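Local coordinates for beta-lactamase-like protein (PDB 6B9V) that is a metallo-beta-lactamase-fold hydrolase of the PhnP family that acts as a diphosphatase, cleaving reactive photoproducts of FAD, at residues A[4-18]-A[35-47]. Sequence-based numbering, arbitrary orientation.
Sequences RATLTVLGSGTSMGV and DRRLRPSVMVQYD
Thr6 and Gln45, and two residues further along Thr8 and Met43, form the hydrogen-bonded pairs through which strands 4-9 and 41-46 run antiparallel, at 161°. Each pair exchanges two nearly straight N-H...O bonds, and Val44 CA and Leu7 CA add CA-H...O contacts between them. The regular register breaks at a classic beta bulge: Leu10 N (2.9 Å) and Gly11 N (3.2 Å) both donate to Ser41 O, the Gly11 bond in the carbonyl plane on a lone pair, the Leu10 bond tilted from it.

Apolar packing divides between the two faces. Leu7 CD2 meets Val42 CG1 at 4.0 Å, on the face where Phe260 also packs against Leu7 and Val44. On the other, Met43 lies alongside Thr8, its chain extended beyond CG so that CE reaches Thr8 CB (3.8 Å), while the Leu10 side chain crosses that of Met43 at about a right angle, CD2 against CG. Water 2 sits among Thr6 O, Thr8 OG1 and Gln45 OE1 and bridges the two strands; Lys257 also binds the Thr8 hydroxyl.

In the metallo-beta-lactamase fold, loops at the sheet ends surround the metals, and here the strands run out into such a region: Thr14 touches the manganese ligand His231, and Pro40 comes near a manganese ion.

Polar side chains take over in these loops. Arg37 extends beside Val18 and presents NH1 edge-on, in the guanidinium plane, to Ser12 OG (2.9 Å), a hydroxyl also bound by Asp254. Backbone bonds in both directions join Arg37 to Val18. Arg39, by contrast, folds back at chi2 and chi3 (56° and 78°), which brings NH1 to Ser15 O at 3.0 Å; its guanidinium also pairs with Asp58 and with Asp89 of the second subunit.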
ATOM      1  N   ARG A   4       5.297  16.143  27.692  1.00 39.11           N
ATOM      2  CA  ARG A   4       6.121  15.251  26.890  1.00 39.50           C
ATOM      3  C   ARG A   4       5.338  14.719  25.691  1.00 36.91           C
ATOM      4  O   ARG A   4       4.212  14.220  25.826  1.00 33.50           O
ATOM      5  CB  ARG A   4       6.629  14.090  27.752  1.00 53.01           C
ATOM      6  CG  ARG A   4       6.611  12.728  27.065  1.00 66.06           C
ATOM      7  CD  ARG A   4       6.908  11.601  28.044  1.00 75.91           C
ATOM      8  NE  ARG A   4       6.726  10.281  27.443  1.00 83.10           N
ATOM      9  CZ  ARG A   4       7.721   9.508  27.021  1.00 88.81           C
ATOM     10  NH1 ARG A   4       8.976   9.923  27.135  1.00 91.30           N
ATOM     11  NH2 ARG A   4       7.466   8.322  26.487  1.00 88.94           N
ATOM     12  N   ALA A   5       5.937  14.841  24.512  1.00 25.27           N
ATOM     13  CA  ALA A   5       5.352  14.306  23.301  1.00 20.03           C
ATOM     14  C   ALA A   5       6.362  13.357  22.663  1.00 22.93           C
ATOM     15  O   ALA A   5       7.576  13.496  22.884  1.00 21.89           O
ATOM     16  CB  ALA A   5       4.973  15.437  22.344  1.00 20.19           C
ATOM     17  N   THR A   6       5.873  12.387  21.895  1.00 20.11           N
ATOM     18  CA  THR A   6       6.768  11.480  21.177  1.00 17.48           C
ATOM     19  C   THR A   6       6.493  11.504  19.672  1.00 18.97           C
ATOM     20  O   THR A   6       5.353  11.373  19.248  1.00 22.70           O
ATOM     21  CB  THR A   6       6.624  10.015  21.668  1.00 24.24           C
ATOM     22  OG1 THR A   6       6.847   9.952  23.083  1.00 26.27           O
ATOM     23  CG2 THR A   6       7.638   9.102  20.952  1.00 21.75           C
ATOM     24  N   LEU A   7       7.538  11.667  18.875  1.00 19.55           N
ATOM     25  CA  LEU A   7       7.444  11.530  17.426  1.00 16.46           C
ATOM     26  C   LEU A   7       8.008  10.164  17.001  1.00 16.55           C
ATOM     27  O   LEU A   7       9.109   9.792  17.405  1.00 19.47           O
ATOM     28  CB  LEU A   7       8.196  12.681  16.724  1.00 16.94           C
ATOM     29  CG  LEU A   7       8.082  12.699  15.187  1.00 19.52           C
ATOM     30  CD1 LEU A   7       8.187  14.131  14.686  1.00 28.14           C
ATOM     31  CD2 LEU A   7       9.159  11.836  14.536  1.00 21.38           C
ATOM     32  N   THR A   8       7.264   9.432  16.180  1.00 18.41           N
ATOM     33  CA  THR A   8       7.734   8.154  15.641  1.00 15.12           C
ATOM     34  C   THR A   8       7.774   8.208  14.129  1.00 15.81           C
ATOM     35  O   THR A   8       6.800   8.617  13.485  1.00 13.73           O
ATOM     36  CB  THR A   8       6.822   6.975  16.073  1.00 19.40           C
ATOM     37  OG1 THR A   8       6.819   6.884  17.493  1.00 18.02           O
ATOM     38  CG2 THR A   8       7.314   5.655  15.486  1.00 18.62           C
ATOM     39  N   VAL A   9       8.907   7.803  13.564  1.00 15.27           N
ATOM     40  CA  VAL A   9       9.049   7.709  12.122  1.00 10.92           C
ATOM     41  C   VAL A   9       8.412   6.414  11.617  1.00 13.68           C
ATOM     42  O   VAL A   9       8.881   5.319  11.930  1.00 13.67           O
ATOM     43  CB  VAL A   9      10.529   7.762  11.712  1.00 16.06           C
ATOM     44  CG1 VAL A   9      10.677   7.642  10.203  1.00 15.67           C
ATOM     45  CG2 VAL A   9      11.175   9.079  12.236  1.00 14.32           C
ATOM     46  N   LEU A  10       7.335   6.548  10.855  1.00 11.14           N
ATOM     47  CA  LEU A  10       6.659   5.390  10.256  1.00 10.90           C
ATOM     48  C   LEU A  10       7.333   4.979   8.948  1.00 12.88           C
ATOM     49  O   LEU A  10       7.384   3.794   8.611  1.00 13.86           O
ATOM     50  CB  LEU A  10       5.177   5.705  10.015  1.00  9.75           C
ATOM     51  CG  LEU A  10       4.412   6.157  11.265  1.00 14.66           C
ATOM     52  CD1 LEU A  10       2.954   6.505  10.920  1.00 15.02           C
ATOM     53  CD2 LEU A  10       4.449   5.094  12.394  1.00 19.21           C
ATOM     54  N   GLY A  11       7.856   5.960   8.209  1.00 12.43           N
ATOM     55  CA  GLY A  11       8.626   5.663   7.013  1.00  9.32           C
ATOM     56  C   GLY A  11       9.592   6.811   6.734  1.00 12.61           C
ATOM     57  O   GLY A  11       9.244   7.957   6.938  1.00 13.24           O
ATOM     58  N   SER A  12      10.805   6.481   6.304  1.00 12.79           N
ATOM     59  CA  SER A  12      11.843   7.481   6.063  1.00 14.63           C
ATOM     60  C   SER A  12      12.249   7.524   4.588  1.00 15.37           C
ATOM     61  O   SER A  12      13.197   8.212   4.215  1.00 14.41           O
ATOM     62  CB  SER A  12      13.067   7.183   6.944  1.00 10.22           C
ATOM     63  OG  SER A  12      13.628   5.910   6.626  1.00 11.02           O
ATOM     64  N   GLY A  13      11.533   6.787   3.741  1.00 14.87           N
ATOM     65  CA  GLY A  13      11.975   6.595   2.372  1.00 13.41           C
ATOM     66  C   GLY A  13      11.313   7.503   1.339  1.00 15.63           C
ATOM     67  O   GLY A  13      10.379   8.242   1.639  1.00 14.04           O
ATOM     68  N   THR A  14      11.805   7.427   0.110  1.00 13.43           N
ATOM     69  CA  THR A  14      11.259   8.194  -1.003  1.00 13.31           C
ATOM     70  C   THR A  14       9.986   7.519  -1.573  1.00 11.25           C
ATOM     71  O   THR A  14       9.479   6.535  -1.005  1.00 15.62           O
ATOM     72  CB  THR A  14      12.326   8.379  -2.124  1.00 16.09           C
ATOM     73  OG1 THR A  14      11.830   9.298  -3.100  1.00 21.35           O
ATOM     74  CG2 THR A  14      12.666   7.033  -2.798  1.00 13.31           C
ATOM     75  N   SER A  15       9.484   8.038  -2.694  1.00 14.89           N
ATOM     76  CA  SER A  15       8.155   7.645  -3.186  1.00 17.54           C
ATOM     77  C   SER A  15       8.068   6.173  -3.583  1.00 19.34           C
ATOM     78  O   SER A  15       7.022   5.545  -3.427  1.00 18.86           O
ATOM     79  CB  SER A  15       7.749   8.521  -4.377  1.00 15.24           C
ATOM     80  OG  SER A  15       8.635   8.312  -5.457  1.00 19.60           O
ATOM     81  N   MET A  16       9.141   5.607  -4.091  1.00 13.21           N
ATOM     82  CA  MET A  16       9.173   4.195  -4.412  1.00 17.27           C
ATOM     83  C   MET A  16       9.819   3.332  -3.298  1.00 16.53           C
ATOM     84  O   MET A  16       9.974   2.149  -3.441  1.00 15.89           O
ATOM     85  CB  MET A  16       9.859   3.974  -5.755  1.00 24.11           C
ATOM     86  CG  MET A  16       9.032   4.344  -6.971  1.00 35.58           C
ATOM     87  SD  MET A  16       7.339   3.576  -7.193  1.00128.18           S
ATOM     88  CE  MET A  16       7.426   1.761  -6.860  1.00 23.55           C
ATOM     89  N   GLY A  17      10.151   3.992  -2.200  1.00 14.70           N
ATOM     90  CA  GLY A  17      10.705   3.302  -1.047  1.00 15.49           C
ATOM     91  C   GLY A  17      12.153   2.897  -1.264  1.00 18.93           C
ATOM     92  O   GLY A  17      12.709   3.155  -2.331  1.00 14.74           O
ATOM     93  N   VAL A  18      12.767   2.295  -0.244  1.00 15.93           N
ATOM     94  CA  VAL A  18      14.063   1.620  -0.395  1.00 15.94           C
ATOM     95  C   VAL A  18      13.909   0.224   0.209  1.00 16.06           C
ATOM     96  O   VAL A  18      13.496   0.086   1.368  1.00 13.86           O
ATOM     97  CB  VAL A  18      15.219   2.391   0.290  1.00 13.85           C
ATOM     98  CG1 VAL A  18      16.583   1.826  -0.146  1.00 14.03           C
ATOM     99  CG2 VAL A  18      15.146   3.878  -0.060  1.00 12.71           C
ATOM    100  N   ASP A  35      18.493   0.512   6.012  1.00 15.56           N
ATOM    101  CA  ASP A  35      18.426   0.752   4.573  1.00 15.53           C
ATOM    102  C   ASP A  35      17.095   0.271   3.984  1.00 16.50           C
ATOM    103  O   ASP A  35      16.862   0.418   2.789  1.00 15.00           O
ATOM    104  CB  ASP A  35      19.600   0.074   3.844  1.00 17.41           C
ATOM    105  CG  ASP A  35      20.883   0.902   3.890  1.00 19.71           C
ATOM    106  OD1 ASP A  35      20.807   2.142   3.828  1.00 18.84           O
ATOM    107  OD2 ASP A  35      21.976   0.305   3.979  1.00 18.28           O
ATOM    108  N   ARG A  36      16.240  -0.323   4.820  1.00 13.94           N
ATOM    109  CA  ARG A  36      14.877  -0.646   4.422  1.00 14.83           C
ATOM    110  C   ARG A  36      13.987   0.496   4.849  1.00 15.05           C
ATOM    111  O   ARG A  36      13.898   0.807   6.039  1.00 15.14           O
ATOM    112  CB  ARG A  36      14.392  -1.956   5.051  1.00 14.54           C
ATOM    113  CG  ARG A  36      12.958  -2.339   4.679  1.00 23.50           C
ATOM    114  CD  ARG A  36      12.496  -3.593   5.479  1.00 39.22           C
ATOM    115  NE  ARG A  36      11.234  -4.181   5.009  1.00 36.77           N
ATOM    116  CZ  ARG A  36      10.026  -3.705   5.315  1.00 36.61           C
ATOM    117  NH1 ARG A  36       9.914  -2.616   6.061  1.00 31.43           N
ATOM    118  NH2 ARG A  36       8.927  -4.300   4.863  1.00 30.17           N
ATOM    119  N   ARG A  37      13.332   1.124   3.876  1.00 12.78           N
ATOM    120  CA  ARG A  37      12.581   2.343   4.145  1.00 13.93           C
ATOM    121  C   ARG A  37      11.196   2.330   3.490  1.00 15.16           C
ATOM    122  O   ARG A  37      11.089   2.269   2.268  1.00 14.36           O
ATOM    123  CB  ARG A  37      13.373   3.560   3.646  1.00 14.56           C
ATOM    124  CG  ARG A  37      14.839   3.628   4.109  1.00 10.65           C
ATOM    125  CD  ARG A  37      15.417   5.009   3.691  1.00 10.81           C
ATOM    126  NE  ARG A  37      16.837   5.132   3.997  1.00 12.07           N
ATOM    127  CZ  ARG A  37      17.336   5.525   5.169  1.00 14.75           C
ATOM    128  NH1 ARG A  37      16.538   5.822   6.186  1.00 13.10           N
ATOM    129  NH2 ARG A  37      18.650   5.616   5.327  1.00 15.07           N
ATOM    130  N   LEU A  38      10.142   2.397   4.303  1.00 11.11           N
ATOM    131  CA  LEU A  38       8.787   2.558   3.761  1.00  9.49           C
ATOM    132  C   LEU A  38       8.521   4.020   3.387  1.00 18.12           C
ATOM    133  O   LEU A  38       9.357   4.899   3.643  1.00 14.29           O
ATOM    134  CB  LEU A  38       7.741   2.078   4.771  1.00 14.23           C
ATOM    135  CG  LEU A  38       7.950   0.644   5.254  1.00 17.84           C
ATOM    136  CD1 LEU A  38       6.855   0.226   6.249  1.00 18.22           C
ATOM    137  CD2 LEU A  38       7.986  -0.315   4.054  1.00 16.21           C
ATOM    138  N   ARG A  39       7.386   4.294   2.759  1.00 12.55           N
ATOM    139  CA  ARG A  39       7.086   5.622   2.295  1.00 15.10           C
ATOM    140  C   ARG A  39       6.926   6.645   3.453  1.00 13.86           C
ATOM    141  O   ARG A  39       6.685   6.248   4.550  1.00 13.49           O
ATOM    142  CB  ARG A  39       5.884   5.628   1.330  1.00 15.70           C
ATOM    143  CG  ARG A  39       6.238   5.392  -0.140  1.00 15.15           C
ATOM    144  CD  ARG A  39       6.997   4.125  -0.404  1.00 41.39           C
ATOM    145  NE  ARG A  39       6.161   2.942  -0.397  1.00 23.67           N
ATOM    146  CZ  ARG A  39       5.507   2.465  -1.428  1.00 38.69           C
ATOM    147  NH1 ARG A  39       5.573   3.041  -2.615  1.00 24.63           N
ATOM    148  NH2 ARG A  39       4.760   1.432  -1.282  1.00 61.89           N
ATOM    149  N   PRO A  40       7.054   7.941   3.159  1.00 12.34           N
ATOM    150  CA  PRO A  40       7.356   8.888   4.249  1.00 14.43           C
ATOM    151  C   PRO A  40       6.171   9.397   5.086  1.00 14.46           C
ATOM    152  O   PRO A  40       5.202   9.925   4.541  1.00 11.67           O
ATOM    153  CB  PRO A  40       8.040  10.056   3.504  1.00  9.67           C
ATOM    154  CG  PRO A  40       7.416  10.059   2.139  1.00 17.32           C
ATOM    155  CD  PRO A  40       7.172   8.569   1.821  1.00 14.16           C
ATOM    156  N   SER A  41       6.280   9.250   6.413  1.00 15.08           N
ATOM    157  CA  SER A  41       5.181   9.568   7.351  1.00 14.38           C
ATOM    158  C   SER A  41       5.685   9.522   8.788  1.00 14.00           C
ATOM    159  O   SER A  41       6.569   8.727   9.101  1.00 12.97           O
ATOM    160  CB  SER A  41       4.011   8.577   7.185  1.00 12.23           C
ATOM    161  OG  SER A  41       3.011   8.767   8.174  1.00 16.24           O
ATOM    162  N   VAL A  42       5.136  10.372   9.658  1.00 11.66           N
ATOM    163  CA  VAL A  42       5.451  10.304  11.079  1.00 13.46           C
ATOM    164  C   VAL A  42       4.145  10.375  11.862  1.00 17.87           C
ATOM    165  O   VAL A  42       3.129  10.837  11.337  1.00 15.13           O
ATOM    166  CB  VAL A  42       6.385  11.454  11.572  1.00 12.32           C
ATOM    167  CG1 VAL A  42       7.725  11.395  10.875  1.00 16.65           C
ATOM    168  CG2 VAL A  42       5.742  12.828  11.368  1.00 14.52           C
ATOM    169  N   MET A  43       4.177   9.901  13.106  1.00 14.76           N
ATOM    170  CA  MET A  43       3.078  10.175  14.023  1.00 17.14           C
ATOM    171  C   MET A  43       3.578  10.869  15.279  1.00 14.34           C
ATOM    172  O   MET A  43       4.744  10.758  15.647  1.00 18.74           O
ATOM    173  CB  MET A  43       2.335   8.886  14.386  1.00 15.58           C
ATOM    174  CG  MET A  43       3.203   7.837  15.031  1.00 14.96           C
ATOM    175  SD  MET A  43       2.167   6.472  15.633  1.00 23.10           S
ATOM    176  CE  MET A  43       3.306   5.557  16.663  1.00 18.07           C
ATOM    177  N   VAL A  44       2.671  11.595  15.923  1.00 12.37           N
ATOM    178  CA  VAL A  44       2.967  12.376  17.105  1.00 16.49           C
ATOM    179  C   VAL A  44       2.001  11.971  18.199  1.00 18.80           C
ATOM    180  O   VAL A  44       0.790  12.023  18.003  1.00 18.69           O
ATOM    181  CB  VAL A  44       2.833  13.894  16.835  1.00 22.77           C
ATOM    182  CG1 VAL A  44       3.198  14.688  18.076  1.00 25.08           C
ATOM    183  CG2 VAL A  44       3.692  14.319  15.636  1.00 26.34           C
ATOM    184  N   GLN A  45       2.528  11.563  19.345  1.00 16.98           N
ATOM    185  CA  GLN A  45       1.689  11.119  20.450  1.00 20.45           C
ATOM    186  C   GLN A  45       1.832  12.038  21.644  1.00 23.68           C
ATOM    187  O   GLN A  45       2.947  12.396  22.033  1.00 24.43           O
ATOM    188  CB  GLN A  45       2.036   9.685  20.854  1.00 20.13           C
ATOM    189  CG  GLN A  45       1.572   8.678  19.849  1.00 17.02           C
ATOM    190  CD  GLN A  45       2.185   7.323  20.067  1.00 24.51           C
ATOM    191  OE1 GLN A  45       3.401   7.184  20.079  1.00 23.10           O
ATOM    192  NE2 GLN A  45       1.341   6.314  20.261  1.00 24.44           N
ATOM    193  N   TYR A  46       0.698  12.426  22.218  1.00 18.51           N
ATOM    194  CA  TYR A  46       0.720  13.307  23.386  1.00 22.57           C
ATOM    195  C   TYR A  46      -0.622  13.283  24.076  1.00 20.83           C
ATOM    196  O   TYR A  46      -1.655  13.297  23.411  1.00 21.58           O
ATOM    197  CB  TYR A  46       1.073  14.746  22.993  1.00 22.26           C
ATOM    198  CG  TYR A  46       0.129  15.357  21.982  1.00 20.14           C
ATOM    199  CD1 TYR A  46      -0.972  16.100  22.386  1.00 24.52           C
ATOM    200  CD2 TYR A  46       0.341  15.184  20.615  1.00 20.02           C
ATOM    201  CE1 TYR A  46      -1.835  16.658  21.462  1.00 24.65           C
ATOM    202  CE2 TYR A  46      -0.517  15.739  19.680  1.00 21.66           C
ATOM    203  CZ  TYR A  46      -1.606  16.474  20.116  1.00 22.72           C
ATOM    204  OH  TYR A  46      -2.456  17.033  19.194  1.00 26.13           O
ATOM    205  N   ASP A  47      -0.593  13.232  25.404  1.00 23.15           N
ATOM    206  CA  ASP A  47      -1.796  13.308  26.233  1.00 25.28           C
ATOM    207  C   ASP A  47      -2.826  12.264  25.824  1.00 29.23           C
ATOM    208  O   ASP A  47      -4.027  12.533  25.834  1.00 28.48           O
ATOM    209  CB  ASP A  47      -2.396  14.715  26.158  1.00 31.70           C
ATOM    210  CG  ASP A  47      -3.366  15.011  27.296  1.00 38.30           C
ATOM    211  OD1 ASP A  47      -3.159  14.493  28.413  1.00 35.88           O
ATOM    212  OD2 ASP A  47      -4.335  15.769  27.073  1.00 35.25           O
TER
HETATM  213  O   HOH W   1       1.809  13.378  26.597  1.00 44.15           O
HETATM  214  O   HOH W   2       4.809   8.753  18.314  1.00 22.57           O